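Long-range contacts in glucan-binding protein C, GbpC (Streptococcus mutans UA159, PDB 5UQZ), which probably binds glucan at the streptococcal cell surface and mediates both sucrose-dependent and sucrose-independent adherence, this chain being the calcium-binding, beta-rich part of the cell-wall-linked protein: residues D31-Y42 against P338-T346; V65-I76 against S133-K143. One frame throughout, in Å; residues are numbered along the deposited sequence.

Overall arrangement
The two contacts lie in different parts of the molecule, with centres about 36 Å apart and nearest atoms about 11 Å apart. Interaction 1 lies along what is probably a stalk: the long N-terminal helix 3-51 meets the tail that follows the last strand, so the entry to and exit from the beta-rich domain run side by side. Interaction 2 lies within that domain, where residues 65-76 and 133-143 pair in the beta-supersandwich; both of its segments fall between those of interaction 1 along the chain. Neither contact reaches the calcium site of Ser224, Asn226 and Glu237. One joins regions near the chain ends; the other pairs strands at an edge of the large sheet and their continuing loops.

Interaction 1: residues D31-Y42 against P338-T346; sequences DVKEYEAQKAAY and PKDPGAKPT
From Tyr42 beside Pro338, CA to CA 4.9 Å, to Val32 beside Pro345, CA to CA 6.0 Å, the tail 338-346 runs antiparallel along helix 31-42 as an extended, proline-rich strap without regular strand structure. The arrangement is consistent with a stalk: a long helix, predicted in part to be coiled coil, with the returning C-terminal segment laid along it. Pro338, Pro341 and Pro345 meet the helix near Tyr42, Lys39 and Val32. Pro338 packs at the Tyr42 end of the run, its CG 3.8 Å from Ala41 CB, while Pro345 packs on Val32 and on Tyr35, where its CD approaches Tyr35 CG at 3.6 Å.

Tyr35 is the central side chain. With CG anti to the backbone N (chi1 174°), its ring reaches out from the helix to the tail. Lys344 CA sits over one face, 3.6 Å from the centroid and 13° off the normal, a CH-pi contact; Lys39 CB lies over the rim of the opposite face. Pro341 stands roughly perpendicular to the Tyr35 side chain, and its CG also reaches the backbone of Lys39. The hydroxyl donates to Gly342 O (OH to O 3.1 Å), which holds the ring to the tail at its far end.

Tyr42 serves the other end. The Lys339-Asp340 peptide and Asp340 CA lie over one face of its ring, and Asp340 CB makes a second CH-pi contact, with ring and carboxylate planes only 10° apart. Asp340 OD1 accepts from Gly342 N in an Asx turn that folds the tail around Pro341. Lys39 NZ pairs with Glu43 on the same helix, and a water 2.6 Å from Lys39 NZ donates both to Asp340 OD1 and to Gly342 O.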
loop_
_atom_site.group_PDB
_atom_site.type_symbol
_atom_site.label_atom_id
_atom_site.label_comp_id
_atom_site.label_asym_id
_atom_site.label_seq_id
_atom_site.Cartn_x
_atom_site.Cartn_y
_atom_site.Cartn_z
ATOM N N ASP A 31 3.484 -19.048 -14.551
ATOM C CA ASP A 31 2.200 -18.407 -14.818
ATOM C C ASP A 31 1.020 -19.302 -14.445
ATOM O O ASP A 31 -0.014 -18.798 -13.989
ATOM C CB ASP A 31 2.078 -18.047 -16.295
ATOM C CG ASP A 31 2.957 -16.872 -16.711
ATOM O OD1 ASP A 31 3.497 -16.175 -15.831
ATOM O OD2 ASP A 31 3.104 -16.634 -17.937
ATOM N N VAL A 32 1.122 -20.615 -14.664
ATOM C CA VAL A 32 0.023 -21.510 -14.311
ATOM C C VAL A 32 -0.214 -21.467 -12.815
ATOM O O VAL A 32 -1.358 -21.439 -12.363
ATOM C CB VAL A 32 0.277 -22.948 -14.796
ATOM C CG1 VAL A 32 -0.690 -23.947 -14.123
ATOM C CG2 VAL A 32 0.169 -23.038 -16.293
ATOM N N LYS A 33 0.859 -21.453 -12.023
ATOM C CA LYS A 33 0.664 -21.407 -10.582
ATOM C C LYS A 33 0.016 -20.100 -10.161
ATOM O O LYS A 33 -0.862 -20.082 -9.277
ATOM C CB LYS A 33 2.015 -21.599 -9.892
ATOM C CG LYS A 33 2.472 -23.046 -9.956
ATOM C CD LYS A 33 3.775 -23.236 -9.315
ATOM C CE LYS A 33 4.764 -22.454 -10.061
ATOM N NZ LYS A 33 5.729 -21.778 -9.155
ATOM N N GLU A 34 0.441 -18.995 -10.766
ATOM C CA GLU A 34 -0.156 -17.721 -10.405
ATOM C C GLU A 34 -1.617 -17.689 -10.811
ATOM O O GLU A 34 -2.466 -17.217 -10.052
ATOM C CB GLU A 34 0.589 -16.565 -11.068
ATOM C CG GLU A 34 1.969 -16.331 -10.523
ATOM C CD GLU A 34 2.528 -14.981 -10.947
ATOM O OE1 GLU A 34 1.844 -14.186 -11.637
ATOM O OE2 GLU A 34 3.663 -14.695 -10.557
ATOM N N TYR A 35 -1.920 -18.197 -12.007
ATOM C CA TYR A 35 -3.286 -18.236 -12.500
ATOM C C TYR A 35 -4.169 -19.054 -11.573
ATOM O O TYR A 35 -5.296 -18.657 -11.247
ATOM C CB TYR A 35 -3.299 -18.858 -13.904
ATOM C CG TYR A 35 -4.690 -19.059 -14.400
ATOM C CD1 TYR A 35 -5.389 -18.017 -15.006
ATOM C CD2 TYR A 35 -5.336 -20.266 -14.210
ATOM C CE1 TYR A 35 -6.655 -18.193 -15.453
ATOM C CE2 TYR A 35 -6.654 -20.445 -14.637
ATOM C CZ TYR A 35 -7.293 -19.392 -15.245
ATOM O OH TYR A 35 -8.578 -19.536 -15.716
ATOM N N GLU A 36 -3.691 -20.231 -11.152
ATOM C CA GLU A 36 -4.525 -21.062 -10.304
ATOM C C GLU A 36 -4.814 -20.369 -8.980
ATOM O O GLU A 36 -5.931 -20.474 -8.442
ATOM C CB GLU A 36 -3.882 -22.426 -10.097
ATOM C CG GLU A 36 -3.790 -23.274 -11.377
ATOM C CD GLU A 36 -5.141 -23.609 -11.999
ATOM O OE1 GLU A 36 -6.166 -23.646 -11.287
ATOM O OE2 GLU A 36 -5.167 -23.889 -13.222
ATOM N N ALA A 37 -3.816 -19.657 -8.420
ATOM C CA ALA A 37 -4.084 -18.933 -7.178
ATOM C C ALA A 37 -5.075 -17.793 -7.391
ATOM O O ALA A 37 -6.024 -17.617 -6.599
ATOM C CB ALA A 37 -2.769 -18.390 -6.657
ATOM N N GLN A 38 -4.907 -17.031 -8.472
ATOM C CA GLN A 38 -5.826 -15.925 -8.727
ATOM C C GLN A 38 -7.225 -16.433 -9.006
ATOM O O GLN A 38 -8.214 -15.848 -8.537
ATOM C CB GLN A 38 -5.368 -15.138 -9.942
ATOM C CG GLN A 38 -4.137 -14.338 -9.714
ATOM C CD GLN A 38 -3.642 -13.686 -10.969
ATOM O OE1 GLN A 38 -2.632 -14.104 -11.561
ATOM N NE2 GLN A 38 -4.332 -12.652 -11.372
ATOM N N LYS A 39 -7.315 -17.517 -9.781
ATOM C CA LYS A 39 -8.628 -18.054 -10.110
ATOM C C LYS A 39 -9.346 -18.543 -8.855
ATOM O O LYS A 39 -10.536 -18.291 -8.678
ATOM C CB LYS A 39 -8.453 -19.192 -11.109
ATOM C CG LYS A 39 -9.776 -19.776 -11.568
ATOM C CD LYS A 39 -10.547 -18.822 -12.478
ATOM C CE LYS A 39 -11.698 -19.529 -13.253
ATOM N NZ LYS A 39 -12.559 -18.542 -13.942
ATOM N N ALA A 40 -8.638 -19.255 -7.966
ATOM C CA ALA A 40 -9.264 -19.735 -6.739
ATOM C C ALA A 40 -9.754 -18.576 -5.893
ATOM O O ALA A 40 -10.853 -18.639 -5.336
ATOM C CB ALA A 40 -8.272 -20.570 -5.943
ATOM N N ALA A 41 -8.933 -17.533 -5.737
ATOM C CA ALA A 41 -9.351 -16.389 -4.937
ATOM C C ALA A 41 -10.558 -15.687 -5.561
ATOM O O ALA A 41 -11.490 -15.292 -4.837
ATOM C CB ALA A 41 -8.164 -15.427 -4.814
ATOM N N TYR A 42 -10.554 -15.505 -6.900
ATOM C CA TYR A 42 -11.673 -14.878 -7.598
ATOM C C TYR A 42 -12.952 -15.685 -7.442
ATOM O O TYR A 42 -14.019 -15.124 -7.154
ATOM C CB TYR A 42 -11.305 -14.727 -9.062
ATOM C CG TYR A 42 -12.371 -14.065 -9.913
ATOM C CD1 TYR A 42 -12.847 -12.800 -9.607
ATOM C CD2 TYR A 42 -12.861 -14.700 -11.051
ATOM C CE1 TYR A 42 -13.776 -12.175 -10.420
ATOM C CE2 TYR A 42 -13.810 -14.087 -11.864
ATOM C CZ TYR A 42 -14.258 -12.816 -11.543
ATOM O OH TYR A 42 -15.161 -12.181 -12.349
ATOM N N PRO A 338 -9.795 -9.894 -5.279
ATOM C CA PRO A 338 -9.401 -10.696 -6.453
ATOM C C PRO A 338 -10.253 -10.350 -7.665
ATOM O O PRO A 338 -11.452 -10.103 -7.547
ATOM C CB PRO A 338 -9.684 -12.124 -6.008
ATOM C CG PRO A 338 -10.031 -12.115 -4.631
ATOM C CD PRO A 338 -10.285 -10.721 -4.155
ATOM N N LYS A 339 -9.618 -10.407 -8.837
ATOM C CA LYS A 339 -10.248 -10.052 -10.099
ATOM C C LYS A 339 -10.166 -11.255 -11.033
ATOM O O LYS A 339 -9.513 -12.279 -10.744
ATOM C CB LYS A 339 -9.514 -8.874 -10.754
ATOM C CG LYS A 339 -9.326 -7.669 -9.887
ATOM C CD LYS A 339 -10.565 -6.960 -9.596
ATOM C CE LYS A 339 -10.280 -5.793 -8.666
ATOM N NZ LYS A 339 -11.518 -4.983 -8.477
ATOM N N ASP A 340 -10.830 -11.125 -12.176
ATOM C CA ASP A 340 -10.881 -12.215 -13.129
ATOM C C ASP A 340 -9.514 -12.365 -13.790
ATOM O O ASP A 340 -9.050 -11.430 -14.456
ATOM C CB ASP A 340 -11.928 -11.810 -14.173
ATOM C CG ASP A 340 -12.162 -12.869 -15.219
ATOM O OD1 ASP A 340 -11.434 -13.866 -15.298
ATOM O OD2 ASP A 340 -13.114 -12.672 -16.014
ATOM N N PRO A 341 -8.846 -13.513 -13.660
ATOM C CA PRO A 341 -7.536 -13.693 -14.313
ATOM C C PRO A 341 -7.626 -14.010 -15.791
ATOM O O PRO A 341 -6.586 -14.138 -16.445
ATOM C CB PRO A 341 -6.932 -14.872 -13.557
ATOM C CG PRO A 341 -8.120 -15.699 -13.160
ATOM C CD PRO A 341 -9.261 -14.694 -12.885
ATOM N N GLY A 342 -8.821 -14.124 -16.344
ATOM C CA GLY A 342 -8.944 -14.472 -17.756
ATOM C C GLY A 342 -8.729 -15.960 -18.009
ATOM O O GLY A 342 -9.030 -16.816 -17.171
ATOM N N ALA A 343 -8.194 -16.266 -19.183
ATOM C CA ALA A 343 -8.018 -17.648 -19.625
ATOM C C ALA A 343 -6.737 -18.233 -19.055
ATOM O O ALA A 343 -5.746 -17.529 -18.858
ATOM C CB ALA A 343 -7.964 -17.734 -21.153
ATOM N N LYS A 344 -6.774 -19.536 -18.776
ATOM C CA LYS A 344 -5.591 -20.215 -18.281
ATOM C C LYS A 344 -4.436 -20.096 -19.275
ATOM O O LYS A 344 -4.640 -20.177 -20.490
ATOM C CB LYS A 344 -5.916 -21.679 -17.996
ATOM C CG LYS A 344 -4.802 -22.464 -17.370
ATOM C CD LYS A 344 -5.026 -23.940 -17.519
ATOM C CE LYS A 344 -4.384 -24.710 -16.385
ATOM N NZ LYS A 344 -3.911 -26.045 -16.827
ATOM N N PRO A 345 -3.225 -19.866 -18.802
ATOM C CA PRO A 345 -2.062 -19.865 -19.693
ATOM C C PRO A 345 -1.964 -21.158 -20.488
ATOM O O PRO A 345 -2.353 -22.236 -20.026
ATOM C CB PRO A 345 -0.878 -19.737 -18.722
ATOM C CG PRO A 345 -1.426 -19.095 -17.503
ATOM C CD PRO A 345 -2.857 -19.598 -17.403
ATOM N N THR A 346 -1.451 -21.028 -21.690
ATOM C CA THR A 346 -1.226 -22.169 -22.577
ATOM C C THR A 346 0.272 -22.372 -22.783
ATOM O O THR A 346 1.027 -21.391 -22.832
ATOM C CB THR A 346 -1.906 -21.954 -23.932
ATOM O OG1 THR A 346 -1.479 -20.699 -24.479
ATOM C CG2 THR A 346 -3.429 -21.943 -23.769
HETATM O O HOH W 1 -7.876 -13.013 -8.677
HETATM O O HOH W 2 -6.654 -12.053 -11.475
HETATM O O HOH W 3 -11.374 -16.613 -15.187
#

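Interaction 2: residues V65-I76 against S133-K143; sequences VFINEPEAKLSI and SVTYDNIVNSK
Glu69 reaches across to residues 140-142 and holds three donors in its carboxylate. Val140 N gives its hydrogen to Glu69 OE1 at 2.8 Å, nearly straight (174°), from the syn side but 27° out of the carboxylate plane. Glu69 OE2 takes two: Asn141 N on its syn lone pair and Ser142 OG, 2.6 Å away, on its anti lone pair. The bend at chi2 (-63°) turns the carboxylate into these loop amides, and a water shared with Asn138 O and Glu71 N also bonds OE1. Beside it, Asn141 ND2 donates to Asn68 O at 2.9 Å, the acceptor lying in the amide plane of Asn141, though the donor stands above the carbonyl plane of Asn68.

The backbones pair antiparallel in two places: Lys73-Ile76 with Val134-Asp137, in the large sheet of the beta-supersandwich, and Val65 with Lys143 beyond the loops. Lys73-Asp137, Ser75-Thr135 and Val65-Lys143 are hydrogen-bonded pairs. A type I turn from Glu69 to Ala72 lies in the intervening loop. On the face of Lys73 and Asp137, Lys73 NZ makes a salt bridge to the syn lone pair of Asp137 OD1 at 2.8 Å, and a water donating to Asp137 OD2 accepts weakly from Lys73 NZ.

On the other face Leu74 runs alongside Tyr136 in the same direction, and Leu74 CD2 packs on Val134 CG1 at 3.6 Å. Ile76 extends this apolar patch toward Leu172 of strand 167-172, and the Tyr136 hydroxyl bonds to Tyr156. Ala72 CB meets Ile139 CD1 at 4.0 Å between the two pairings. Where the strand pairing lapses, Glu69 thus stands in for it: a single buried carboxylate satisfies two loop amides and a hydroxyl, and those three bonds would probably stabilise its charged form.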
loop_
_atom_site.group_PDB
_atom_site.type_symbol
_atom_site.label_atom_id
_atom_site.label_comp_id
_atom_site.label_asym_id
_atom_site.label_seq_id
_atom_site.Cartn_x
_atom_site.Cartn_y
_atom_site.Cartn_z
ATOM N N VAL A 65 -17.810 6.277 -0.931
ATOM C CA VAL A 65 -17.030 6.561 -2.127
ATOM C C VAL A 65 -16.007 7.610 -1.709
ATOM O O VAL A 65 -16.374 8.753 -1.427
ATOM C CB VAL A 65 -17.918 7.046 -3.292
ATOM C CG1 VAL A 65 -17.049 7.320 -4.505
ATOM C CG2 VAL A 65 -19.030 6.023 -3.590
ATOM N N PHE A 66 -14.749 7.213 -1.620
ATOM C CA PHE A 66 -13.692 8.069 -1.091
ATOM C C PHE A 66 -12.400 7.545 -1.698
ATOM O O PHE A 66 -11.646 6.782 -1.091
ATOM C CB PHE A 66 -13.697 7.981 0.427
ATOM C CG PHE A 66 -12.620 8.839 1.094
ATOM C CD1 PHE A 66 -12.561 10.216 0.882
ATOM C CD2 PHE A 66 -11.704 8.271 1.939
ATOM C CE1 PHE A 66 -11.575 10.979 1.523
ATOM C CE2 PHE A 66 -10.744 9.029 2.583
ATOM C CZ PHE A 66 -10.703 10.375 2.380
ATOM N N ILE A 67 -12.175 7.919 -2.948
ATOM C CA ILE A 67 -11.099 7.305 -3.713
ATOM C C ILE A 67 -10.188 8.267 -4.406
ATOM O O ILE A 67 -9.022 7.940 -4.661
ATOM C CB ILE A 67 -11.601 6.251 -4.680
ATOM C CG1 ILE A 67 -10.452 5.580 -5.423
ATOM C CG2 ILE A 67 -12.509 6.799 -5.560
ATOM C CD1 ILE A 67 -9.269 5.168 -4.412
ATOM N N ASN A 68 -10.677 9.423 -4.766
ATOM C CA ASN A 68 -9.868 10.333 -5.592
ATOM C C ASN A 68 -10.256 11.754 -5.224
ATOM O O ASN A 68 -11.381 12.122 -5.510
ATOM C CB ASN A 68 -10.260 9.995 -7.077
ATOM C CG ASN A 68 -9.765 10.975 -8.128
ATOM O OD1 ASN A 68 -8.573 11.268 -8.205
ATOM N ND2 ASN A 68 -10.685 11.405 -9.030
ATOM N N GLU A 69 -9.356 12.540 -4.616
ATOM C CA GLU A 69 -9.675 13.922 -4.254
ATOM C C GLU A 69 -8.498 14.798 -4.631
ATOM O O GLU A 69 -7.771 15.333 -3.782
ATOM C CB GLU A 69 -10.033 14.038 -2.768
ATOM C CG GLU A 69 -11.408 13.408 -2.460
ATOM C CD GLU A 69 -12.569 14.111 -3.184
ATOM O OE1 GLU A 69 -12.405 15.230 -3.729
ATOM O OE2 GLU A 69 -13.693 13.533 -3.204
ATOM N N PRO A 70 -8.288 14.990 -5.939
ATOM C CA PRO A 70 -7.062 15.649 -6.398
ATOM C C PRO A 70 -7.094 17.159 -6.237
ATOM O O PRO A 70 -6.074 17.811 -6.466
ATOM C CB PRO A 70 -6.986 15.256 -7.897
ATOM C CG PRO A 70 -8.416 15.097 -8.277
ATOM C CD PRO A 70 -9.122 14.517 -7.053
ATOM N N GLU A 71 -8.220 17.740 -5.833
ATOM C CA GLU A 71 -8.344 19.179 -5.617
ATOM C C GLU A 71 -8.273 19.547 -4.148
ATOM O O GLU A 71 -8.411 20.724 -3.832
ATOM C CB GLU A 71 -9.684 19.714 -6.190
ATOM C CG GLU A 71 -9.896 19.335 -7.626
ATOM C CD GLU A 71 -11.232 19.785 -8.182
ATOM O OE1 GLU A 71 -11.786 20.823 -7.765
ATOM O OE2 GLU A 71 -11.740 19.110 -9.104
ATOM N N ALA A 72 -8.128 18.575 -3.261
ATOM C CA ALA A 72 -8.270 18.869 -1.834
ATOM C C ALA A 72 -7.127 19.764 -1.358
ATOM O O ALA A 72 -6.006 19.717 -1.884
ATOM C CB ALA A 72 -8.302 17.579 -1.041
ATOM N N LYS A 73 -7.418 20.560 -0.330
ATOM C CA LYS A 73 -6.409 21.399 0.299
ATOM C C LYS A 73 -6.423 21.136 1.802
ATOM O O LYS A 73 -7.412 20.654 2.360
ATOM C CB LYS A 73 -6.648 22.868 -0.035
ATOM C CG LYS A 73 -7.886 23.411 0.561
ATOM C CD LYS A 73 -7.920 24.941 0.355
ATOM C CE LYS A 73 -9.223 25.546 0.776
ATOM N NZ LYS A 73 -9.363 25.509 2.263
ATOM N N LEU A 74 -5.310 21.508 2.439
ATOM C CA LEU A 74 -4.997 21.124 3.806
ATOM C C LEU A 74 -4.940 22.298 4.766
ATOM O O LEU A 74 -4.394 23.343 4.429
ATOM C CB LEU A 74 -3.470 20.764 3.817
ATOM C CG LEU A 74 -3.105 19.519 3.057
ATOM C CD1 LEU A 74 -1.612 19.420 2.808
ATOM C CD2 LEU A 74 -3.641 18.242 3.718
ATOM N N SER A 75 -5.366 22.062 6.006
ATOM C CA SER A 75 -5.145 22.934 7.148
ATOM C C SER A 75 -4.630 22.050 8.264
ATOM O O SER A 75 -5.251 21.027 8.573
ATOM C CB SER A 75 -6.478 23.585 7.579
ATOM O OG SER A 75 -6.293 24.455 8.673
ATOM N N ILE A 76 -3.484 22.411 8.835
ATOM C CA ILE A 76 -2.763 21.504 9.723
ATOM C C ILE A 76 -2.594 22.175 11.076
ATOM O O ILE A 76 -2.136 23.320 11.142
ATOM C CB ILE A 76 -1.385 21.140 9.122
ATOM C CG1 ILE A 76 -1.506 20.527 7.733
ATOM C CG2 ILE A 76 -0.609 20.230 10.062
ATOM C CD1 ILE A 76 -0.168 20.509 6.957
ATOM N N SER A 133 -3.675 17.356 13.781
ATOM C CA SER A 133 -4.992 17.305 13.189
ATOM C C SER A 133 -4.956 17.956 11.822
ATOM O O SER A 133 -4.581 19.124 11.707
ATOM C CB SER A 133 -5.954 17.993 14.159
ATOM O OG SER A 133 -7.272 17.877 13.753
ATOM N N VAL A 134 -5.379 17.215 10.816
ATOM C CA VAL A 134 -5.332 17.718 9.446
ATOM C C VAL A 134 -6.744 17.793 8.909
ATOM O O VAL A 134 -7.476 16.791 8.907
ATOM C CB VAL A 134 -4.484 16.803 8.549
ATOM C CG1 VAL A 134 -4.391 17.368 7.137
ATOM C CG2 VAL A 134 -3.091 16.585 9.153
ATOM N N THR A 135 -7.155 18.983 8.469
ATOM C CA THR A 135 -8.480 19.172 7.869
ATOM C C THR A 135 -8.312 19.353 6.385
ATOM O O THR A 135 -7.549 20.219 5.944
ATOM C CB THR A 135 -9.166 20.392 8.494
ATOM O OG1 THR A 135 -9.307 20.153 9.930
ATOM C CG2 THR A 135 -10.533 20.604 7.918
ATOM N N TYR A 136 -9.048 18.539 5.624
ATOM C CA TYR A 136 -8.977 18.556 4.170
ATOM C C TYR A 136 -10.305 19.066 3.639
ATOM O O TYR A 136 -11.390 18.561 4.016
ATOM C CB TYR A 136 -8.777 17.142 3.628
ATOM C CG TYR A 136 -7.578 16.369 4.156
ATOM C CD1 TYR A 136 -7.622 15.714 5.383
ATOM C CD2 TYR A 136 -6.380 16.276 3.396
ATOM C CE1 TYR A 136 -6.561 14.955 5.843
ATOM C CE2 TYR A 136 -5.336 15.489 3.837
ATOM C CZ TYR A 136 -5.428 14.823 5.053
ATOM O OH TYR A 136 -4.428 14.009 5.495
ATOM N N ASP A 137 -10.261 20.058 2.773
ATOM C CA ASP A 137 -11.495 20.490 2.143
ATOM C C ASP A 137 -11.274 20.707 0.663
ATOM O O ASP A 137 -10.222 20.367 0.137
ATOM C CB ASP A 137 -12.289 21.526 2.914
ATOM C CG ASP A 137 -11.537 22.773 3.068
ATOM O OD1 ASP A 137 -10.461 22.897 2.534
ATOM O OD2 ASP A 137 -12.048 23.704 3.692
ATOM N N ASN A 138 -12.298 21.225 -0.027
ATOM C CA ASN A 138 -12.422 21.094 -1.487
ATOM C C ASN A 138 -12.505 19.614 -1.888
ATOM O O ASN A 138 -11.669 19.081 -2.623
ATOM C CB ASN A 138 -11.335 21.845 -2.278
ATOM C CG ASN A 138 -11.829 22.237 -3.645
ATOM O OD1 ASN A 138 -12.963 22.001 -4.000
ATOM N ND2 ASN A 138 -11.049 23.018 -4.347
ATOM N N ILE A 139 -13.557 18.965 -1.356
ATOM C CA ILE A 139 -13.846 17.534 -1.568
ATOM C C ILE A 139 -14.963 17.497 -2.593
ATOM O O ILE A 139 -16.058 18.057 -2.374
ATOM C CB ILE A 139 -14.286 16.873 -0.258
ATOM C CG1 ILE A 139 -13.291 17.139 0.886
ATOM C CG2 ILE A 139 -14.480 15.384 -0.491
ATOM C CD1 ILE A 139 -11.866 16.771 0.610
ATOM N N VAL A 140 -14.664 16.868 -3.750
ATOM C CA VAL A 140 -15.520 17.024 -4.917
ATOM C C VAL A 140 -16.128 15.734 -5.413
ATOM O O VAL A 140 -17.139 15.805 -6.139
ATOM C CB VAL A 140 -14.784 17.740 -6.079
ATOM C CG1 VAL A 140 -14.219 19.042 -5.618
ATOM C CG2 VAL A 140 -13.739 16.870 -6.760
ATOM N N ASN A 141 -15.585 14.562 -5.043
ATOM C CA ASN A 141 -15.965 13.273 -5.646
ATOM C C ASN A 141 -16.521 12.295 -4.641
ATOM O O ASN A 141 -16.728 11.145 -5.044
ATOM C CB ASN A 141 -14.738 12.605 -6.281
ATOM C CG ASN A 141 -14.216 13.383 -7.453
ATOM O OD1 ASN A 141 -14.990 13.902 -8.248
ATOM N ND2 ASN A 141 -12.883 13.489 -7.555
ATOM N N SER A 142 -16.644 12.640 -3.372
ATOM C CA SER A 142 -16.821 11.645 -2.331
ATOM C C SER A 142 -18.187 11.750 -1.654
ATOM O O SER A 142 -18.766 12.841 -1.545
ATOM C CB SER A 142 -15.695 11.758 -1.295
ATOM O OG SER A 142 -14.450 11.449 -1.908
ATOM N N LYS A 143 -18.680 10.605 -1.157
ATOM C CA LYS A 143 -19.966 10.586 -0.465
ATOM C C LYS A 143 -19.983 9.389 0.466
ATOM O O LYS A 143 -19.198 8.439 0.311
ATOM C CB LYS A 143 -21.130 10.491 -1.453
ATOM C CG LYS A 143 -21.190 9.228 -2.238
ATOM C CD LYS A 143 -22.464 9.142 -3.082
ATOM C CE LYS A 143 -22.486 7.792 -3.846
ATOM N NZ LYS A 143 -23.858 7.457 -4.358
HETATM O O HOH W 4 -13.782 9.811 -4.222
HETATM O O HOH W 5 -10.659 17.113 -4.441
HETATM O O HOH W 6 -11.608 23.573 -7.230
HETATM O O HOH W 7 -10.810 26.075 4.619
#